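Local coordinates for rhomboid protease GlpG (Haemophilus influenzae, PDB 2NR9), which probably cleaves transmembrane segments of membrane proteins within the bilayer, as a rhomboid-type serine protease using a serine-histidine catalytic dyad, at residues A[131-136]-A[182-187]. The protein carries 2 engineered substitutions. Numbering follows the deposited sequence. Where two conformers were deposited one is given.
Sequences KLNHHL and IDSKLR. With PQE (3,6,12,15,18,21,24-heptaoxahexatriacontan-1-ol), chain E; PA6 ((R)-2-(formyloxy)-3-(phosphonooxy)propyl pentanoate), chain D.
Leu-132 and Asn-133 bring their side chains against one residue of helix 166-191, Ser-184, and the two segments bury 167 Å² between them. Helix 116-131 ends just before Leu-132, whose psi of -97° breaks the helical path. Of the two Leu-132 methyls CD1 does the touching, 3.1 Å from Ser-184 OG and 3.3 Å from Ser-184 CB, the latter tighter than an ordinary carbon-carbon contact. Asn-133 follows with CB also directed at the helix, and the Ser-184 hydroxyl sits obliquely over the face of its amide, the line from Asn-133 CG to Ser-184 OG rising about 40° from the amide plane: ND2 lies 2.9 Å from Ser-184 OG, while OD1 is 3.2 Å from the same OG. Because Ser-184 OG is turned anti to its backbone N (chi1 178°), the hydroxyl projects between the leucine methyl and the amide. One helical turn further on, the aliphatic base of Arg-187 flanks the amide oxygen, with Arg-187 CG 3.6 Å from Asn-133 OD1. In the rhomboid fold, helix 116-131 carries the nucleophile Ser-116 and helix 166-191 carries His-169; this contact joins the loop leaving the first helix, predicted to be cytoplasmic, to the second where its predicted membrane span ends, away from the catalytic pair. Further along, Leu-136 packs on Thr-83 and Phe-84 at the end of helix 63-84. Asp-183 points its carboxylate elsewhere: OD1 accepts a 2.8 Å hydrogen bond from O47 of the bound polyether PQE, whereas OD2 meets Lys-88 in a salt bridge and Tyr-125 in a hydrogen bond.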
# COMPACT_ATOMS: atom_id res chain seq x y z
N LYS A 131 4.33 -15.89 -8.24
CA LYS A 131 4.90 -16.27 -9.53
C LYS A 131 6.21 -17.04 -9.42
O LYS A 131 6.44 -18.01 -10.15
CB LYS A 131 5.09 -15.01 -10.39
CG LYS A 131 6.15 -15.13 -11.48
CD LYS A 131 5.80 -16.17 -12.53
CE LYS A 131 6.91 -16.28 -13.57
NZ LYS A 131 6.66 -17.39 -14.55
N LEU A 132 7.06 -16.64 -8.48
CA LEU A 132 8.37 -17.27 -8.32
C LEU A 132 8.33 -18.54 -7.46
O LEU A 132 8.03 -19.62 -7.95
CB LEU A 132 9.39 -16.28 -7.75
CG LEU A 132 9.67 -15.04 -8.61
CD1 LEU A 132 10.68 -14.13 -7.92
CD2 LEU A 132 10.17 -15.44 -9.99
N ASN A 133 8.65 -18.39 -6.18
CA ASN A 133 8.68 -19.51 -5.25
C ASN A 133 7.29 -20.09 -5.00
O ASN A 133 7.00 -20.60 -3.92
CB ASN A 133 9.30 -19.07 -3.92
CG ASN A 133 10.65 -18.39 -4.09
OD1 ASN A 133 11.14 -17.73 -3.18
ND2 ASN A 133 11.24 -18.55 -5.27
N HIS A 134 6.44 -20.04 -6.03
CA HIS A 134 5.06 -20.52 -5.93
C HIS A 134 4.83 -21.68 -4.94
O HIS A 134 5.06 -22.84 -5.27
CB HIS A 134 4.50 -20.88 -7.31
CG HIS A 134 3.16 -21.53 -7.26
ND1 HIS A 134 2.05 -20.93 -6.69
CD2 HIS A 134 2.73 -22.72 -7.75
CE1 HIS A 134 1.01 -21.74 -6.80
NE2 HIS A 134 1.39 -22.83 -7.44
N HIS A 135 4.35 -21.33 -3.76
CA HIS A 135 4.04 -22.31 -2.71
C HIS A 135 3.35 -21.60 -1.56
O HIS A 135 2.20 -21.90 -1.23
CB HIS A 135 5.31 -23.00 -2.21
CG HIS A 135 5.89 -23.98 -3.17
ND1 HIS A 135 5.28 -25.18 -3.47
CD2 HIS A 135 7.04 -23.96 -3.88
CE1 HIS A 135 6.02 -25.84 -4.33
NE2 HIS A 135 7.10 -25.13 -4.60
N LEU A 136 4.06 -20.67 -0.95
CA LEU A 136 3.55 -19.89 0.17
C LEU A 136 2.20 -19.24 -0.11
O LEU A 136 1.63 -18.59 0.77
CB LEU A 136 4.60 -18.87 0.62
CG LEU A 136 5.54 -18.36 -0.48
CD1 LEU A 136 4.78 -17.69 -1.61
CD2 LEU A 136 6.60 -17.43 0.09
N ILE A 182 13.84 -9.66 -4.82
CA ILE A 182 14.98 -9.72 -3.92
C ILE A 182 14.77 -10.77 -2.82
O ILE A 182 15.64 -11.61 -2.59
CB ILE A 182 15.29 -8.35 -3.31
CG1 ILE A 182 15.78 -7.39 -4.41
CG2 ILE A 182 16.34 -8.48 -2.21
CD1 ILE A 182 15.93 -5.96 -3.95
N ASP A 183 13.61 -10.74 -2.18
CA ASP A 183 13.28 -11.72 -1.13
C ASP A 183 13.24 -13.14 -1.68
O ASP A 183 13.64 -14.09 -1.01
CB ASP A 183 11.95 -11.38 -0.46
CG ASP A 183 12.08 -10.25 0.53
OD1 ASP A 183 13.23 -9.93 0.91
OD2 ASP A 183 11.04 -9.73 0.98
N SER A 184 12.67 -13.28 -2.87
CA SER A 184 12.62 -14.58 -3.52
C SER A 184 14.04 -15.09 -3.70
O SER A 184 14.34 -16.25 -3.38
CB SER A 184 11.91 -14.47 -4.87
OG SER A 184 11.90 -15.71 -5.55
N LYS A 185 14.93 -14.21 -4.15
CA LYS A 185 16.34 -14.57 -4.35
C LYS A 185 17.02 -14.97 -3.04
O LYS A 185 17.68 -16.00 -2.97
CB LYS A 185 17.12 -13.43 -5.00
CG LYS A 185 18.63 -13.69 -5.00
CD LYS A 185 19.44 -12.53 -5.56
CE LYS A 185 20.94 -12.81 -5.38
NZ LYS A 185 21.80 -11.77 -6.04
N LEU A 186 16.90 -14.11 -2.03
CA LEU A 186 17.52 -14.36 -0.73
C LEU A 186 17.04 -15.68 -0.14
O LEU A 186 17.78 -16.36 0.58
CB LEU A 186 17.24 -13.21 0.23
CG LEU A 186 17.81 -11.85 -0.19
CD1 LEU A 186 17.46 -10.77 0.83
CD2 LEU A 186 19.32 -11.95 -0.39
N ARG A 187 15.80 -16.03 -0.44
CA ARG A 187 15.18 -17.28 -0.00
C ARG A 187 15.91 -18.47 -0.64
O ARG A 187 16.41 -19.36 0.05
CB ARG A 187 13.71 -17.28 -0.42
CG ARG A 187 12.95 -18.55 -0.14
CD ARG A 187 12.77 -18.78 1.34
NE ARG A 187 11.88 -19.91 1.61
CZ ARG A 187 11.64 -20.39 2.81
NH1 ARG A 187 12.23 -19.86 3.87
NH2 ARG A 187 10.81 -21.42 2.96
O47 PQE E . 14.16 -7.95 2.60
C68 PQE E . 14.88 -6.75 2.29
C52 PQE E . 15.62 -6.92 0.97
O70 PQE E . 15.86 -5.65 0.37
C55 PQE E . 14.82 -5.29 -0.54
C58 PQE E . 15.16 -3.98 -1.23
O71 PQE E . 14.07 -3.06 -1.09
C61 PQE E . 13.33 -2.90 -2.30
C62 PQE E . 13.44 -1.46 -2.76
C63 PQE E . 12.60 -1.20 -4.01
C66 PQE E . 12.51 0.29 -4.29
C67 PQE E . 12.59 0.57 -5.79
O72 PQE E . 13.47 1.67 -6.02
C65 PQE E . 12.76 2.87 -6.30
C64 PQE E . 11.64 2.59 -7.30
O73 PQE E . 10.96 3.81 -7.60
C60 PQE E . 10.03 3.67 -8.67
C59 PQE E . 9.60 5.05 -9.16
O74 PQE E . 10.21 5.33 -10.42
C57 PQE E . 9.51 4.68 -11.49
C56 PQE E . 8.72 5.72 -12.28
O75 PQE E . 7.33 5.45 -12.19
C54 PQE E . 6.55 6.61 -12.44
C53 PQE E . 5.54 6.33 -13.55
O76 PQE E . 4.72 7.48 -13.73
C51 PQE E . 3.91 7.38 -14.90
C50 PQE E . 2.59 8.11 -14.67
C49 PQE E . 1.47 7.46 -15.47
C48 PQE E . 0.69 8.50 -16.27
C47 PQE E . 0.56 8.09 -17.74
C46 PQE E . -0.63 8.78 -18.40
C45 PQE E . -0.17 9.97 -19.23
C44 PQE E . -1.25 11.05 -19.27
C43 PQE E . -0.99 12.04 -20.41
C42 PQE E . -2.26 12.81 -20.76
C41 PQE E . -2.93 12.23 -22.00
C40 PQE E . -3.24 13.30 -23.02
O32 PA6 D . 22.21 -4.61 -6.09
C31 PA6 D . 21.12 -5.10 -5.86
C32 PA6 D . 20.27 -5.66 -6.99
C33 PA6 D . 20.72 -7.08 -7.30
C34 PA6 D . 19.63 -8.09 -6.96
C35 PA6 D . 18.27 -7.60 -7.41
O31 PA6 D . 20.62 -5.14 -4.50
C3 PA6 D . 21.45 -4.70 -3.42
C2 PA6 D . 20.65 -4.73 -2.12
O21 PA6 D . 19.59 -3.76 -2.19
C21 PA6 D . 18.69 -3.73 -3.33
O22 PA6 D . 17.90 -2.82 -3.46
C1 PA6 D . 20.06 -6.12 -1.90
O11 PA6 D . 20.95 -7.11 -2.41
P PA6 D . 20.48 -8.65 -2.54
O13 PA6 D . 20.03 -8.77 -3.98
O14 PA6 D . 21.72 -9.44 -2.21
O12 PA6 D . 19.37 -8.77 -1.52